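Long-range contact in apical membrane antigen AMA1 (Toxoplasma gondii ME49, PDB 4YIV), which takes part in host cell invasion as a microneme protein of the moving junction, the ring formed between parasite and host cell membranes: residues S293-V305 with G311-L323. Sequence-based numbering, arbitrary orientation.
Sequences SGGVGRNYGFYYV and GKCALSDQVPDCL. With NAG (2-acetamido-2-deoxy-beta-D-glucopyranose), chain B.
The Tyr300 ring is sandwiched between Pro320, from segment 311-323, and its own neighbour Asn299. Pro320 CD lies over one face, 4.0 Å from the ring centroid, as a CH-pi contact. Asn299 CB sits over the centre of the opposite face. CG of Tyr300 is anti to its carbonyl carbon (chi1 -49°), which carries the ring past the end of strand 311-316. There Val319 CG2 packs against Tyr300 OH at 3.6 Å, and the hydroxyl is hydrogen-bonded to Leu29 N. Val319 CG1 touches C8 of NAG, a sugar attached to the protein itself, at 3.4 Å.

Strands 300-305 and 311-316 form an antiparallel hairpin with six backbone hydrogen bonds. They lie between strands 329-333 and 256-259 in a five-stranded sheet of the PAN-type ectodomain. The bond from Tyr300 N to Ser316 O is the longest, at 3.3 Å. On the face that carries Tyr300, Ala314 CB rests over the Phe302 ring, 4.0 Å from its centroid. Tyr304 crosses Lys312, with CE1 3.6 Å from Lys312 CB. On the face that carries Tyr303, Cys313 is disulfide-bonded to Cys266 of helix 263-272.

At the open end of the hairpin, a water 3.0 Å from Arg298 NE links it to Leu315 O. Arg298 NH1 forms a salt bridge with Asp274 and a hydrogen bond with Asn273. Backbone bonds thus set the strand register, while apolar contacts and the sandwiched tyrosine join the hairpin to the chain leading into strand 322-326.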
loop_
_atom_site.group_PDB
_atom_site.type_symbol
_atom_site.label_atom_id
_atom_site.label_comp_id
_atom_site.label_asym_id
_atom_site.label_seq_id
_atom_site.Cartn_x
_atom_site.Cartn_y
_atom_site.Cartn_z
ATOM N N SER A 293 14.576 -1.119 -0.909
ATOM C CA SER A 293 14.171 -1.463 0.468
ATOM C C SER A 293 13.845 -2.927 0.627
ATOM O O SER A 293 13.921 -3.461 1.726
ATOM C CB SER A 293 12.937 -0.623 0.886
ATOM O OG SER A 293 11.822 -1.002 0.075
ATOM N N GLY A 294 13.448 -3.573 -0.465
ATOM C CA GLY A 294 12.885 -4.903 -0.411
ATOM C C GLY A 294 11.652 -5.046 0.472
ATOM O O GLY A 294 11.275 -6.171 0.837
ATOM N N GLY A 295 11.032 -3.930 0.855
ATOM C CA GLY A 295 9.850 -3.993 1.720
ATOM C C GLY A 295 10.164 -3.866 3.194
ATOM O O GLY A 295 9.258 -3.876 4.029
ATOM N N VAL A 296 11.455 -3.749 3.519
ATOM C CA VAL A 296 11.890 -3.560 4.891
ATOM C C VAL A 296 11.692 -2.128 5.327
ATOM O O VAL A 296 12.081 -1.208 4.609
ATOM C CB VAL A 296 13.397 -3.922 5.060
ATOM C CG1 VAL A 296 13.820 -3.757 6.527
ATOM C CG2 VAL A 296 13.671 -5.348 4.532
ATOM N N GLY A 297 11.167 -1.920 6.527
ATOM C CA GLY A 297 10.889 -0.577 6.977
ATOM C C GLY A 297 9.886 -0.500 8.106
ATOM O O GLY A 297 9.322 -1.521 8.503
ATOM N N ARG A 298 9.693 0.691 8.655
ATOM C CA ARG A 298 8.795 0.922 9.776
ATOM C C ARG A 298 7.414 1.045 9.165
ATOM O O ARG A 298 6.868 2.109 9.063
ATOM C CB ARG A 298 9.187 2.222 10.461
ATOM C CG ARG A 298 8.506 2.459 11.786
ATOM C CD ARG A 298 8.815 3.814 12.397
ATOM N NE ARG A 298 10.219 4.015 12.686
ATOM C CZ ARG A 298 10.950 5.027 12.245
ATOM N NH1 ARG A 298 10.428 5.977 11.512
ATOM N NH2 ARG A 298 12.209 5.099 12.584
ATOM N N ASN A 299 6.897 -0.098 8.767
ATOM C CA ASN A 299 5.649 -0.239 8.020
ATOM C C ASN A 299 4.409 -0.542 8.856
ATOM O O ASN A 299 3.293 -0.573 8.313
ATOM C CB ASN A 299 5.767 -1.384 7.021
ATOM C CG ASN A 299 6.910 -1.218 6.064
ATOM O OD1 ASN A 299 7.311 -0.104 5.742
ATOM N ND2 ASN A 299 7.409 -2.331 5.565
ATOM N N TYR A 300 4.605 -0.746 10.155
ATOM C CA TYR A 300 3.615 -1.392 11.010
ATOM C C TYR A 300 3.287 -0.519 12.175
ATOM O O TYR A 300 4.162 0.146 12.751
ATOM C CB TYR A 300 4.146 -2.757 11.503
ATOM C CG TYR A 300 4.684 -3.584 10.407
ATOM C CD1 TYR A 300 3.819 -4.273 9.561
ATOM C CD2 TYR A 300 6.039 -3.665 10.161
ATOM C CE1 TYR A 300 4.267 -4.997 8.541
ATOM C CE2 TYR A 300 6.511 -4.413 9.116
ATOM C CZ TYR A 300 5.613 -5.084 8.316
ATOM O OH TYR A 300 6.035 -5.830 7.263
ATOM N N GLY A 301 2.017 -0.479 12.546
ATOM C CA GLY A 301 1.681 0.299 13.708
ATOM C C GLY A 301 0.321 0.010 14.273
ATOM O O GLY A 301 -0.476 -0.733 13.666
ATOM N N PHE A 302 0.070 0.566 15.450
ATOM C CA PHE A 302 -1.296 0.579 15.974
ATOM C C PHE A 302 -1.642 1.771 16.807
ATOM O O PHE A 302 -0.816 2.385 17.486
ATOM C CB PHE A 302 -1.601 -0.698 16.787
ATOM C CG PHE A 302 -0.639 -0.985 17.925
ATOM C CD1 PHE A 302 -0.819 -0.417 19.191
ATOM C CD2 PHE A 302 0.439 -1.851 17.729
ATOM C CE1 PHE A 302 0.066 -0.731 20.244
ATOM C CE2 PHE A 302 1.308 -2.176 18.773
ATOM C CZ PHE A 302 1.116 -1.613 20.027
ATOM N N TYR A 303 -2.919 2.100 16.696
ATOM C CA TYR A 303 -3.553 3.039 17.564
ATOM C C TYR A 303 -3.932 2.336 18.862
ATOM O O TYR A 303 -4.354 1.178 18.844
ATOM C CB TYR A 303 -4.771 3.599 16.880
ATOM C CG TYR A 303 -5.558 4.479 17.773
ATOM C CD1 TYR A 303 -6.538 3.944 18.594
ATOM C CD2 TYR A 303 -5.330 5.842 17.810
ATOM C CE1 TYR A 303 -7.265 4.733 19.423
ATOM C CE2 TYR A 303 -6.056 6.647 18.656
ATOM C CZ TYR A 303 -7.034 6.073 19.451
ATOM O OH TYR A 303 -7.795 6.826 20.306
ATOM N N TYR A 304 -3.751 3.020 19.985
ATOM C CA TYR A 304 -4.195 2.514 21.278
ATOM C C TYR A 304 -4.410 3.709 22.186
ATOM O O TYR A 304 -4.104 4.833 21.815
ATOM C CB TYR A 304 -3.188 1.536 21.888
ATOM C CG TYR A 304 -1.868 2.165 22.315
ATOM C CD1 TYR A 304 -0.925 2.566 21.378
ATOM C CD2 TYR A 304 -1.576 2.350 23.650
ATOM C CE1 TYR A 304 0.268 3.139 21.765
ATOM C CE2 TYR A 304 -0.388 2.917 24.058
ATOM C CZ TYR A 304 0.535 3.310 23.119
ATOM O OH TYR A 304 1.720 3.872 23.536
ATOM N N VAL A 305 -4.953 3.450 23.372
ATOM C CA VAL A 305 -5.252 4.496 24.326
ATOM C C VAL A 305 -4.399 4.246 25.554
ATOM O O VAL A 305 -4.406 3.157 26.123
ATOM C CB VAL A 305 -6.735 4.526 24.693
ATOM C CG1 VAL A 305 -6.997 5.594 25.757
ATOM C CG2 VAL A 305 -7.560 4.809 23.449
ATOM N N GLY A 311 -4.843 9.232 23.100
ATOM C CA GLY A 311 -4.666 8.371 21.939
ATOM C C GLY A 311 -3.192 8.382 21.546
ATOM O O GLY A 311 -2.576 9.447 21.516
ATOM N N LYS A 312 -2.629 7.212 21.261
ATOM C CA LYS A 312 -1.225 7.115 20.836
ATOM C C LYS A 312 -1.055 6.174 19.644
ATOM O O LYS A 312 -1.919 5.342 19.354
ATOM C CB LYS A 312 -0.349 6.668 22.012
ATOM C CG LYS A 312 -0.258 7.784 23.065
ATOM C CD LYS A 312 0.713 7.473 24.164
ATOM C CE LYS A 312 0.891 8.668 25.104
ATOM N NZ LYS A 312 1.917 8.335 26.131
ATOM N N CYS A 313 0.057 6.318 18.967
ATOM C CA CYS A 313 0.359 5.516 17.826
ATOM C C CYS A 313 1.713 4.897 17.992
ATOM O O CYS A 313 2.659 5.592 18.129
ATOM C CB CYS A 313 0.323 6.348 16.561
ATOM S SG CYS A 313 0.553 5.407 15.061
ATOM N N ALA A 314 1.767 3.582 17.999
ATOM C CA ALA A 314 3.026 2.860 18.120
ATOM C C ALA A 314 3.449 2.333 16.782
ATOM O O ALA A 314 2.707 1.572 16.154
ATOM C CB ALA A 314 2.911 1.727 19.091
ATOM N N LEU A 315 4.669 2.687 16.379
ATOM C CA LEU A 315 5.225 2.323 15.080
ATOM C C LEU A 315 6.521 1.527 15.157
ATOM O O LEU A 315 7.426 1.852 15.947
ATOM C CB LEU A 315 5.489 3.570 14.281
ATOM C CG LEU A 315 4.331 4.544 14.130
ATOM C CD1 LEU A 315 4.850 5.852 13.666
ATOM C CD2 LEU A 315 3.410 4.006 13.089
ATOM N N SER A 316 6.605 0.483 14.346
ATOM C CA SER A 316 7.749 -0.439 14.383
ATOM C C SER A 316 8.076 -0.979 12.995
ATOM O O SER A 316 7.196 -1.013 12.127
ATOM C CB SER A 316 7.437 -1.591 15.331
ATOM O OG SER A 316 8.441 -2.570 15.276
ATOM N N ASP A 317 9.329 -1.390 12.773
ATOM C CA ASP A 317 9.724 -2.092 11.557
ATOM C C ASP A 317 9.782 -3.600 11.770
ATOM O O ASP A 317 10.192 -4.343 10.879
ATOM C CB ASP A 317 11.077 -1.585 11.032
ATOM C CG ASP A 317 12.233 -1.811 12.017
ATOM O OD1 ASP A 317 12.005 -2.407 13.088
ATOM O OD2 ASP A 317 13.381 -1.398 11.701
ATOM N N GLN A 318 9.361 -4.051 12.946
ATOM C CA GLN A 318 9.307 -5.490 13.235
ATOM C C GLN A 318 8.048 -6.153 12.667
ATOM O O GLN A 318 6.918 -5.827 13.066
ATOM C CB GLN A 318 9.375 -5.715 14.753
ATOM C CG GLN A 318 10.697 -5.268 15.394
ATOM C CD GLN A 318 11.873 -6.151 14.981
ATOM O OE1 GLN A 318 12.897 -5.651 14.508
ATOM N NE2 GLN A 318 11.729 -7.474 15.160
ATOM N N VAL A 319 8.241 -7.056 11.715
ATOM C CA VAL A 319 7.134 -7.818 11.153
ATOM C C VAL A 319 6.420 -8.536 12.299
ATOM O O VAL A 319 7.056 -9.241 13.086
ATOM C CB VAL A 319 7.621 -8.819 10.104
ATOM C CG1 VAL A 319 6.479 -9.717 9.636
ATOM C CG2 VAL A 319 8.223 -8.084 8.917
ATOM N N PRO A 320 5.101 -8.343 12.426
ATOM C CA PRO A 320 4.449 -9.037 13.542
ATOM C C PRO A 320 4.385 -10.567 13.358
ATOM O O PRO A 320 4.222 -11.104 12.247
ATOM C CB PRO A 320 3.043 -8.417 13.565
ATOM C CG PRO A 320 2.827 -7.867 12.244
ATOM C CD PRO A 320 4.167 -7.476 11.685
ATOM N N ASP A 321 4.539 -11.282 14.470
ATOM C CA ASP A 321 4.383 -12.733 14.431
ATOM C C ASP A 321 3.463 -13.198 15.550
ATOM O O ASP A 321 3.279 -14.394 15.750
ATOM C CB ASP A 321 5.757 -13.447 14.474
ATOM C CG ASP A 321 6.506 -13.256 15.778
ATOM O OD1 ASP A 321 5.940 -12.749 16.773
ATOM O OD2 ASP A 321 7.694 -13.631 15.794
ATOM N N CYS A 322 2.861 -12.243 16.254
ATOM C CA CYS A 322 1.775 -12.536 17.169
ATOM C C CYS A 322 0.936 -11.271 17.368
ATOM O O CYS A 322 1.253 -10.195 16.837
ATOM C CB CYS A 322 2.303 -13.066 18.511
ATOM S SG CYS A 322 3.409 -11.939 19.433
ATOM N N LEU A 323 -0.141 -11.421 18.123
ATOM C CA LEU A 323 -1.073 -10.347 18.400
ATOM C C LEU A 323 -1.397 -10.309 19.863
ATOM O O LEU A 323 -1.419 -11.341 20.535
ATOM C CB LEU A 323 -2.382 -10.524 17.626
ATOM C CG LEU A 323 -2.323 -10.638 16.110
ATOM C CD1 LEU A 323 -3.698 -10.989 15.539
ATOM C CD2 LEU A 323 -1.799 -9.322 15.555
HETATM C C1 NAG B . 9.124 -12.269 7.029
HETATM C C2 NAG B . 9.752 -13.168 8.089
HETATM C C3 NAG B . 11.266 -13.222 7.945
HETATM C C4 NAG B . 11.636 -13.579 6.515
HETATM C C5 NAG B . 10.966 -12.612 5.547
HETATM C C6 NAG B . 11.310 -12.963 4.104
HETATM C C7 NAG B . 8.230 -13.005 9.972
HETATM C C8 NAG B . 7.940 -12.337 11.283
HETATM N N2 NAG B . 9.397 -12.697 9.414
HETATM O O3 NAG B . 11.799 -14.206 8.839
HETATM O O4 NAG B . 13.057 -13.512 6.355
HETATM O O5 NAG B . 9.549 -12.645 5.717
HETATM O O6 NAG B . 10.721 -14.223 3.766
HETATM O O7 NAG B . 7.446 -13.782 9.451
HETATM O O HOH W 1 10.496 -4.432 8.254
HETATM O O HOH W 2 10.141 2.130 15.003
#